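Local structure of TPR repeat-containing protein (Cytophaga hutchinsonii, 3U4T) at residues T140-F145 / E170-I175; S164-L169 / L180-A185; V25-E30 / N41-C46. The protein is of unknown function but, as a tetratricopeptide-repeat protein built of packed antiparallel helices, probably serves as a scaffold for binding other proteins or peptides. The protein carries 1 engineered substitution. All blocks are in the same frame, centred on the assembly; numbering follows the deposited sequence.

Contact 1. Residues T140-F145 / E170-I175; sequences TDPKVF and ELKPNI
Leu171 carries this contact with one methyl group: its CD1 reaches across to Pro142 and Phe145 and lies 3.2 Å from the carbonyl Thr140 O. The side chain leaves the helix with CG beside its own backbone N (chi1 -49°), and chi2 of 177° then carries CD1 outward in line with the chain, toward Pro142 and Phe145. Leu171 CD1 stands 3.7 Å from Phe145 CD1, approaching the ring obliquely with the two side chains roughly perpendicular. Leu171 CD1 also lies 4.0 Å from Pro142 CG. A branched leucine suits the place because a single slim methyl can enter between a proline ring and an aromatic ring. Pro142, in the first turn of its helix, costs no helical hydrogen bond and offers a compact apolar ring; its CG also meets Lys172 CG at 3.9 Å. Lys172 gives CG to this packing; its chain then bends at chi2 (-60°). Asp141 caps the start of the helix: its OD1 takes a weak bond from Lys143 N (3.3 Å), a role for which a short carboxylate is well fitted. The contact thus joins the start of helix 142-154 to the end of helix 158-171. Phe145 runs deeper, against Lys167 and Val168 of that second helix, while the turn from Lys172 to Ile175 leads into helix 176-189.

Contact 2. Residues S164-L169 / L180-A185; sequences SFVKVL and LWRARA
The ring of Phe165 receives Trp181 CB on one face: this CH-pi contact places the carbon 3.3 Å from the ring centroid, only 5° off the normal. The indole continues past the phenyl ring with its plane tilted by 32°, bringing Trp181 CE3 within 3.5 Å of Phe165 CZ. At the rim of the same phenyl, near its plane, lies the small methyl of Ala185, whose CB is 4.0 Å from Phe165 CD2; alanine suits a position where a large ring must come close to a helix. Arg182 covers the neighbouring side of the interface. Its CG lies against Phe165 CB, its CD sits 3.4 Å from Leu169 CD1, and Val166 CG2 rests over the centre of one guanidinium face, 3.5 Å from Arg182 CZ. Arginine fits because its long apolar stem can pack on leucine and valine while its polar end stays engaged. Bends at chi2 and chi3 turn the guanidinium toward Asp162, with which Arg182 NE makes a salt bridge. One shell further out, Tyr153 meets the Trp181 indole edge-to-face and Tyr146 meets it at a steep angle, so helix 142-154 backs the indole. Two helix segments running nearly antiparallel, with axes 9.2 Å apart and an aromatic pair beside an aliphatic patch round Arg182, fit the alpha-solenoid built by tetratricopeptide repeats.

Contact 3. Residues V25-E30 / N41-C46; sequences VFNKLE and NRRAVC
Arg43 and Phe26 bury the most surface where helices 19-31 and 40-49 pack in this tetratricopeptide-repeat region; the short segments lie at 144° between their N-to-C directions, their axes 10.8 Å apart. Phe26 reaches toward helix 40-49, where its CZ lies 3.7 Å from Arg42 CB, while Arg43 reaches back and sets its CD 3.6 Å from Phe26 CB. A flat, wide phenylalanine suits this buried seam, and its side chain also touches Ala10 of helix 6-14 and Ile39 in the loop before helix 40-49. Arg43 is long enough to set its methylenes alongside Phe26 and still bring its charge to Glu30, one helical turn further on. The bend at chi3 (73°) swings the guanidinium to that carboxylate, and its NE forms a salt bridge with Asp59 of helix 53-64, so this buried cation joins three helices and is probably balanced by two acids. Glu30 stretches out, with CG anti to the backbone N, and presents a single oxygen to the guanidinium end. In this second salt bridge Glu30 OE1 accepts from Arg43 NH2 at 2.8 Å and from Arg43 NH1 at 2.9 Å, lying close to the guanidinium plane, whereas both nitrogens come from the same face of the carboxylate, 28° out of its plane.

How the contacts relate
Contacts 1 and 2 are neighbours, with centres 10 Å apart, and share helix 158-171: one uses its C-terminal end against the start of helix 142-154, the other its middle against helix 176-189. They meet directly through a hydrogen bond in which Phe145 O lies 2.6 Å from Ser164 OG, and through Ile175 beside Leu169. Contact 3 belongs to the N-terminal part of the chain. Its centre is 38 Å from that of contact 1 and 44 Å from that of contact 2, with nearest atoms about 18 Å and 28 Å away. Contacts 2 and 3 lie on opposite sides of the chain's centre; contact 2 joins its segments by apolar and aromatic packing, and contact 3 adds a salt bridge across them.

Contact 1. Residues T140-F145 / E170-I175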
loop_
_atom_site.group_PDB
_atom_site.type_symbol
_atom_site.label_atom_id
_atom_site.label_comp_id
_atom_site.label_asym_id
_atom_site.label_seq_id
_atom_site.Cartn_x
_atom_site.Cartn_y
_atom_site.Cartn_z
ATOM N N THR A 140 5.021 6.440 -13.494
ATOM C CA THR A 140 3.619 6.253 -13.820
ATOM C C THR A 140 2.839 5.456 -12.795
ATOM O O THR A 140 1.611 5.439 -12.841
ATOM C CB THR A 140 3.463 5.542 -15.172
ATOM O OG1 THR A 140 4.086 4.248 -15.117
ATOM C CG2 THR A 140 4.097 6.366 -16.273
ATOM N N ASP A 141 3.534 4.790 -11.879
ATOM C CA ASP A 141 2.845 3.989 -10.871
ATOM C C ASP A 141 2.090 4.893 -9.899
ATOM O O ASP A 141 2.692 5.586 -9.079
ATOM C CB ASP A 141 3.844 3.115 -10.109
ATOM C CG ASP A 141 3.163 2.069 -9.249
ATOM O OD1 ASP A 141 1.911 2.069 -9.191
ATOM O OD2 ASP A 141 3.881 1.251 -8.631
ATOM N N PRO A 142 0.752 4.900 -9.987
ATOM C CA PRO A 142 -0.111 5.713 -9.127
ATOM C C PRO A 142 0.203 5.525 -7.649
ATOM O O PRO A 142 0.321 6.498 -6.901
ATOM C CB PRO A 142 -1.513 5.211 -9.476
ATOM C CG PRO A 142 -1.370 4.805 -10.898
ATOM C CD PRO A 142 -0.060 4.064 -10.885
ATOM N N LYS A 143 0.320 4.261 -7.240
ATOM C CA LYS A 143 0.609 3.902 -5.856
ATOM C C LYS A 143 1.787 4.714 -5.346
ATOM O O LYS A 143 1.763 5.211 -4.224
ATOM C CB LYS A 143 0.910 2.405 -5.761
ATOM C CG LYS A 143 1.289 1.904 -4.376
ATOM C CD LYS A 143 1.636 0.412 -4.419
ATOM C CE LYS A 143 0.398 -0.469 -4.593
ATOM N NZ LYS A 143 -0.104 -1.015 -3.293
ATOM N N VAL A 144 2.821 4.853 -6.169
ATOM C CA VAL A 144 3.972 5.641 -5.769
ATOM C C VAL A 144 3.493 7.014 -5.308
ATOM O O VAL A 144 3.898 7.510 -4.255
ATOM C CB VAL A 144 4.953 5.843 -6.934
ATOM C CG1 VAL A 144 5.990 6.890 -6.571
ATOM C CG2 VAL A 144 5.626 4.530 -7.264
ATOM N N PHE A 145 2.623 7.632 -6.098
ATOM C CA PHE A 145 2.119 8.951 -5.749
ATOM C C PHE A 145 1.078 8.937 -4.628
ATOM O O PHE A 145 0.930 9.923 -3.900
ATOM C CB PHE A 145 1.555 9.637 -6.988
ATOM C CG PHE A 145 2.603 10.044 -7.982
ATOM C CD1 PHE A 145 2.630 9.482 -9.255
ATOM C CD2 PHE A 145 3.541 11.012 -7.657
ATOM C CE1 PHE A 145 3.567 9.880 -10.190
ATOM C CE2 PHE A 145 4.486 11.420 -8.585
ATOM C CZ PHE A 145 4.498 10.852 -9.855
ATOM N N GLU A 170 -4.489 12.259 -12.157
ATOM C CA GLU A 170 -4.040 12.409 -13.534
ATOM C C GLU A 170 -3.817 11.062 -14.200
ATOM O O GLU A 170 -4.208 10.855 -15.342
ATOM C CB GLU A 170 -2.735 13.192 -13.596
ATOM C CG GLU A 170 -2.808 14.625 -13.125
ATOM C CD GLU A 170 -1.508 15.368 -13.383
ATOM O OE1 GLU A 170 -0.480 14.698 -13.631
ATOM O OE2 GLU A 170 -1.515 16.616 -13.329
ATOM N N LEU A 171 -3.182 10.148 -13.478
ATOM C CA LEU A 171 -2.874 8.822 -13.996
ATOM C C LEU A 171 -4.088 7.899 -14.060
ATOM O O LEU A 171 -4.195 7.064 -14.955
ATOM C CB LEU A 171 -1.787 8.186 -13.128
ATOM C CG LEU A 171 -0.559 9.053 -12.832
ATOM C CD1 LEU A 171 0.372 8.287 -11.911
ATOM C CD2 LEU A 171 0.163 9.417 -14.129
ATOM N N LYS A 172 -4.981 8.015 -13.086
ATOM C CA LYS A 172 -6.201 7.205 -13.075
ATOM C C LYS A 172 -7.363 8.160 -12.786
ATOM O O LYS A 172 -7.767 8.311 -11.634
ATOM C CB LYS A 172 -6.144 6.103 -12.008
ATOM C CG LYS A 172 -5.062 5.058 -12.231
ATOM C CD LYS A 172 -5.215 4.322 -13.553
ATOM C CE LYS A 172 -4.169 3.218 -13.696
ATOM N NZ LYS A 172 -4.248 2.218 -12.591
ATOM N N PRO A 173 -7.906 8.809 -13.829
ATOM C CA PRO A 173 -9.007 9.765 -13.748
ATOM C C PRO A 173 -10.255 9.262 -13.044
ATOM O O PRO A 173 -10.754 8.197 -13.364
ATOM C CB PRO A 173 -9.271 10.106 -15.225
ATOM C CG PRO A 173 -7.973 9.885 -15.866
ATOM C CD PRO A 173 -7.480 8.617 -15.227
ATOM N N ASN A 174 -10.810 10.081 -12.156
ATOM C CA ASN A 174 -12.043 9.748 -11.438
ATOM C C ASN A 174 -11.921 8.655 -10.398
ATOM O O ASN A 174 -12.930 8.190 -9.870
ATOM C CB ASN A 174 -13.169 9.368 -12.419
ATOM C CG ASN A 174 -14.006 10.544 -12.798
ATOM O OD1 ASN A 174 -13.486 11.627 -13.069
ATOM N ND2 ASN A 174 -15.318 10.343 -12.844
ATOM N N ILE A 175 -10.694 8.231 -10.095
ATOM C CA ILE A 175 -10.494 7.184 -9.090
ATOM C C ILE A 175 -10.890 7.815 -7.748
ATOM O O ILE A 175 -10.351 8.850 -7.333
ATOM C CB ILE A 175 -9.024 6.673 -9.083
ATOM C CG1 ILE A 175 -8.990 5.248 -8.538
ATOM C CG2 ILE A 175 -8.134 7.589 -8.254
ATOM C CD1 ILE A 175 -7.668 4.529 -8.728
#

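Contact 2. Residues S164-L169 / L180-A185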
loop_
_atom_site.group_PDB
_atom_site.type_symbol
_atom_site.label_atom_id
_atom_site.label_comp_id
_atom_site.label_asym_id
_atom_site.label_seq_id
_atom_site.Cartn_x
_atom_site.Cartn_y
_atom_site.Cartn_z
ATOM N N SER A 164 0.463 15.706 -4.986
ATOM C CA SER A 164 0.777 14.302 -5.177
ATOM C C SER A 164 -0.515 13.526 -5.409
ATOM O O SER A 164 -0.526 12.531 -6.130
ATOM C CB SER A 164 1.531 13.772 -3.951
ATOM O OG SER A 164 1.789 12.385 -4.064
ATOM N N PHE A 165 -1.609 13.969 -4.799
ATOM C CA PHE A 165 -2.880 13.283 -5.005
ATOM C C PHE A 165 -3.441 13.687 -6.368
ATOM O O PHE A 165 -4.144 12.911 -7.015
ATOM C CB PHE A 165 -3.876 13.612 -3.885
ATOM C CG PHE A 165 -3.488 13.048 -2.548
ATOM C CD1 PHE A 165 -3.078 11.713 -2.430
ATOM C CD2 PHE A 165 -3.510 13.849 -1.406
ATOM C CE1 PHE A 165 -2.699 11.193 -1.186
ATOM C CE2 PHE A 165 -3.135 13.338 -0.168
ATOM C CZ PHE A 165 -2.726 12.014 -0.058
ATOM N N VAL A 166 -3.130 14.910 -6.797
ATOM C CA VAL A 166 -3.565 15.383 -8.107
ATOM C C VAL A 166 -2.931 14.469 -9.151
ATOM O O VAL A 166 -3.502 14.232 -10.207
ATOM C CB VAL A 166 -3.094 16.822 -8.392
ATOM C CG1 VAL A 166 -3.213 17.116 -9.875
ATOM C CG2 VAL A 166 -3.928 17.809 -7.601
ATOM N N LYS A 167 -1.736 13.969 -8.846
ATOM C CA LYS A 167 -1.024 13.070 -9.749
ATOM C C LYS A 167 -1.690 11.714 -9.827
ATOM O O LYS A 167 -1.702 11.088 -10.894
ATOM C CB LYS A 167 0.426 12.876 -9.299
ATOM C CG LYS A 167 1.393 13.931 -9.785
ATOM C CD LYS A 167 1.625 13.799 -11.283
ATOM C CE LYS A 167 2.715 14.751 -11.742
ATOM N NZ LYS A 167 3.050 14.558 -13.173
ATOM N N VAL A 168 -2.224 11.236 -8.703
ATOM C CA VAL A 168 -2.899 9.941 -8.709
ATOM C C VAL A 168 -4.101 10.060 -9.648
ATOM O O VAL A 168 -4.383 9.172 -10.447
ATOM C CB VAL A 168 -3.376 9.544 -7.298
ATOM C CG1 VAL A 168 -4.176 8.243 -7.352
ATOM C CG2 VAL A 168 -2.174 9.365 -6.385
ATOM N N LEU A 169 -4.797 11.183 -9.549
ATOM C CA LEU A 169 -5.952 11.438 -10.398
ATOM C C LEU A 169 -5.563 11.532 -11.865
ATOM O O LEU A 169 -6.226 10.953 -12.716
ATOM C CB LEU A 169 -6.655 12.729 -9.963
ATOM C CG LEU A 169 -7.501 12.539 -8.706
ATOM C CD1 LEU A 169 -7.950 13.890 -8.183
ATOM C CD2 LEU A 169 -8.686 11.628 -9.025
ATOM N N LEU A 180 -10.937 11.332 -2.395
ATOM C CA LEU A 180 -10.956 11.182 -0.937
ATOM C C LEU A 180 -9.773 11.903 -0.305
ATOM O O LEU A 180 -9.941 12.712 0.617
ATOM C CB LEU A 180 -10.890 9.702 -0.549
ATOM C CG LEU A 180 -10.894 9.437 0.960
ATOM C CD1 LEU A 180 -12.269 9.735 1.538
ATOM C CD2 LEU A 180 -10.525 7.980 1.223
ATOM N N TRP A 181 -8.572 11.615 -0.816
ATOM C CA TRP A 181 -7.349 12.218 -0.277
ATOM C C TRP A 181 -7.162 13.682 -0.616
ATOM O O TRP A 181 -6.605 14.428 0.183
ATOM C CB TRP A 181 -6.113 11.391 -0.659
ATOM C CG TRP A 181 -6.009 10.174 0.226
ATOM C CD1 TRP A 181 -6.457 8.912 -0.050
ATOM C CD2 TRP A 181 -5.561 10.148 1.589
ATOM N NE1 TRP A 181 -6.326 8.105 1.055
ATOM C CE2 TRP A 181 -5.780 8.838 2.075
ATOM C CE3 TRP A 181 -5.007 11.110 2.448
ATOM C CZ2 TRP A 181 -5.457 8.464 3.384
ATOM C CZ3 TRP A 181 -4.691 10.742 3.740
ATOM C CH2 TRP A 181 -4.921 9.425 4.199
ATOM N N ARG A 182 -7.622 14.099 -1.791
ATOM C CA ARG A 182 -7.544 15.512 -2.145
ATOM C C ARG A 182 -8.452 16.211 -1.142
ATOM O O ARG A 182 -8.137 17.283 -0.620
ATOM C CB ARG A 182 -8.091 15.775 -3.540
ATOM C CG ARG A 182 -7.194 15.338 -4.664
ATOM C CD ARG A 182 -7.364 16.311 -5.825
ATOM N NE ARG A 182 -6.896 17.650 -5.468
ATOM C CZ ARG A 182 -7.030 18.724 -6.243
ATOM N NH1 ARG A 182 -7.630 18.622 -7.423
ATOM N NH2 ARG A 182 -6.548 19.894 -5.847
ATOM N N ALA A 183 -9.585 15.579 -0.871
ATOM C CA ALA A 183 -10.543 16.132 0.074
ATOM C C ALA A 183 -9.853 16.307 1.423
ATOM O O ALA A 183 -9.846 17.395 1.989
ATOM C CB ALA A 183 -11.739 15.197 0.206
ATOM N N ARG A 184 -9.260 15.228 1.923
ATOM C CA ARG A 184 -8.569 15.254 3.201
ATOM C C ARG A 184 -7.416 16.251 3.220
ATOM O O ARG A 184 -7.212 16.959 4.203
ATOM C CB ARG A 184 -8.065 13.859 3.531
ATOM C CG ARG A 184 -9.191 12.901 3.845
ATOM C CD ARG A 184 -8.677 11.509 4.109
ATOM N NE ARG A 184 -9.691 10.613 4.653
ATOM C CZ ARG A 184 -9.480 9.321 4.859
ATOM N NH1 ARG A 184 -8.302 8.804 4.559
ATOM N NH2 ARG A 184 -10.429 8.555 5.369
ATOM N N ALA A 185 -6.675 16.317 2.130
ATOM C CA ALA A 185 -5.558 17.235 2.049
ATOM C C ALA A 185 -6.057 18.682 2.129
ATOM O O ALA A 185 -5.423 19.535 2.762
ATOM C CB ALA A 185 -4.810 17.007 0.760
#

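Contact 3. Residues V25-E30 / N41-C46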
loop_
_atom_site.group_PDB
_atom_site.type_symbol
_atom_site.label_atom_id
_atom_site.label_comp_id
_atom_site.label_asym_id
_atom_site.label_seq_id
_atom_site.Cartn_x
_atom_site.Cartn_y
_atom_site.Cartn_z
ATOM N N VAL A 25 7.958 -31.595 -3.801
ATOM C CA VAL A 25 9.006 -32.051 -4.715
ATOM C C VAL A 25 10.389 -31.507 -4.354
ATOM O O VAL A 25 11.393 -32.221 -4.463
ATOM C CB VAL A 25 8.644 -31.709 -6.209
ATOM C CG1 VAL A 25 7.830 -30.443 -6.275
ATOM C CG2 VAL A 25 9.905 -31.568 -7.055
ATOM N N PHE A 26 10.446 -30.250 -3.923
ATOM C CA PHE A 26 11.722 -29.669 -3.539
ATOM C C PHE A 26 12.286 -30.449 -2.356
ATOM O O PHE A 26 13.490 -30.686 -2.288
ATOM C CB PHE A 26 11.562 -28.185 -3.156
ATOM C CG PHE A 26 11.431 -27.244 -4.340
ATOM C CD1 PHE A 26 12.311 -27.323 -5.414
ATOM C CD2 PHE A 26 10.452 -26.251 -4.352
ATOM C CE1 PHE A 26 12.219 -26.432 -6.473
ATOM C CE2 PHE A 26 10.354 -25.354 -5.407
ATOM C CZ PHE A 26 11.237 -25.445 -6.466
ATOM N N ASN A 27 11.405 -30.852 -1.437
ATOM C CA ASN A 27 11.792 -31.597 -0.235
ATOM C C ASN A 27 12.396 -32.974 -0.528
ATOM O O ASN A 27 13.264 -33.453 0.209
ATOM C CB ASN A 27 10.583 -31.751 0.695
ATOM C CG ASN A 27 10.447 -30.600 1.685
ATOM O OD1 ASN A 27 11.135 -30.556 2.708
ATOM N ND2 ASN A 27 9.556 -29.663 1.384
ATOM N N LYS A 28 11.929 -33.618 -1.591
ATOM C CA LYS A 28 12.467 -34.922 -1.950
ATOM C C LYS A 28 13.765 -34.648 -2.692
ATOM O O LYS A 28 14.778 -35.324 -2.485
ATOM C CB LYS A 28 11.492 -35.684 -2.847
ATOM C CG LYS A 28 11.987 -37.072 -3.232
ATOM C CD LYS A 28 10.859 -37.953 -3.737
ATOM C CE LYS A 28 11.338 -39.381 -3.954
ATOM N NZ LYS A 28 10.287 -40.371 -3.591
ATOM N N LEU A 29 13.719 -33.627 -3.543
ATOM C CA LEU A 29 14.867 -33.200 -4.327
ATOM C C LEU A 29 16.074 -32.974 -3.411
ATOM O O LEU A 29 17.202 -33.326 -3.764
ATOM C CB LEU A 29 14.518 -31.911 -5.072
ATOM C CG LEU A 29 14.652 -31.916 -6.595
ATOM C CD1 LEU A 29 14.046 -33.178 -7.187
ATOM C CD2 LEU A 29 13.971 -30.683 -7.152
ATOM N N GLU A 30 15.836 -32.389 -2.238
ATOM C CA GLU A 30 16.916 -32.146 -1.284
ATOM C C GLU A 30 17.333 -33.450 -0.596
ATOM O O GLU A 30 18.520 -33.681 -0.358
ATOM C CB GLU A 30 16.489 -31.107 -0.231
ATOM C CG GLU A 30 17.345 -31.127 1.044
ATOM C CD GLU A 30 17.090 -29.955 1.975
ATOM O OE1 GLU A 30 15.916 -29.559 2.161
ATOM O OE2 GLU A 30 18.076 -29.435 2.534
ATOM N N ASN A 41 15.896 -20.995 -3.027
ATOM C CA ASN A 41 15.302 -19.663 -3.078
ATOM C C ASN A 41 13.836 -19.744 -3.482
ATOM O O ASN A 41 13.046 -18.872 -3.135
ATOM C CB ASN A 41 16.075 -18.730 -4.026
ATOM C CG ASN A 41 16.027 -19.180 -5.476
ATOM O OD1 ASN A 41 15.999 -20.370 -5.772
ATOM N ND2 ASN A 41 16.051 -18.222 -6.384
ATOM N N ARG A 42 13.471 -20.802 -4.197
ATOM C CA ARG A 42 12.096 -20.991 -4.638
ATOM C C ARG A 42 11.251 -21.560 -3.507
ATOM O O ARG A 42 10.105 -21.154 -3.311
ATOM C CB ARG A 42 12.056 -21.920 -5.854
ATOM C CG ARG A 42 12.609 -21.280 -7.121
ATOM C CD ARG A 42 12.526 -22.219 -8.320
ATOM N NE ARG A 42 12.936 -21.562 -9.559
ATOM C CZ ARG A 42 14.158 -21.099 -9.804
ATOM N NH1 ARG A 42 15.117 -21.217 -8.894
ATOM N NH2 ARG A 42 14.420 -20.512 -10.964
ATOM N N ARG A 43 11.825 -22.493 -2.753
ATOM C CA ARG A 43 11.097 -23.092 -1.648
ATOM C C ARG A 43 10.922 -22.012 -0.594
ATOM O O ARG A 43 9.897 -21.945 0.078
ATOM C CB ARG A 43 11.870 -24.283 -1.073
ATOM C CG ARG A 43 11.020 -25.228 -0.223
ATOM C CD ARG A 43 11.754 -26.539 0.061
ATOM N NE ARG A 43 12.839 -26.384 1.027
ATOM C CZ ARG A 43 13.649 -27.369 1.409
ATOM N NH1 ARG A 43 13.510 -28.590 0.903
ATOM N NH2 ARG A 43 14.584 -27.141 2.318
ATOM N N ALA A 44 11.927 -21.153 -0.463
ATOM C CA ALA A 44 11.863 -20.072 0.511
ATOM C C ALA A 44 10.636 -19.209 0.221
ATOM O O ALA A 44 9.854 -18.912 1.122
ATOM C CB ALA A 44 13.125 -19.236 0.449
ATOM N N VAL A 45 10.470 -18.810 -1.037
ATOM C CA VAL A 45 9.320 -18.000 -1.436
ATOM C C VAL A 45 8.021 -18.773 -1.198
ATOM O O VAL A 45 7.049 -18.214 -0.693
ATOM C CB VAL A 45 9.385 -17.609 -2.919
ATOM C CG1 VAL A 45 8.071 -16.967 -3.336
ATOM C CG2 VAL A 45 10.533 -16.648 -3.151
ATOM N N CYS A 46 7.991 -20.049 -1.569
ATOM C CA CYS A 46 6.784 -20.832 -1.346
ATOM C C CYS A 46 6.408 -20.711 0.142
ATOM O O CYS A 46 5.314 -20.240 0.482
ATOM C CB CYS A 46 7.010 -22.299 -1.751
ATOM S SG CYS A 46 7.209 -22.556 -3.569
#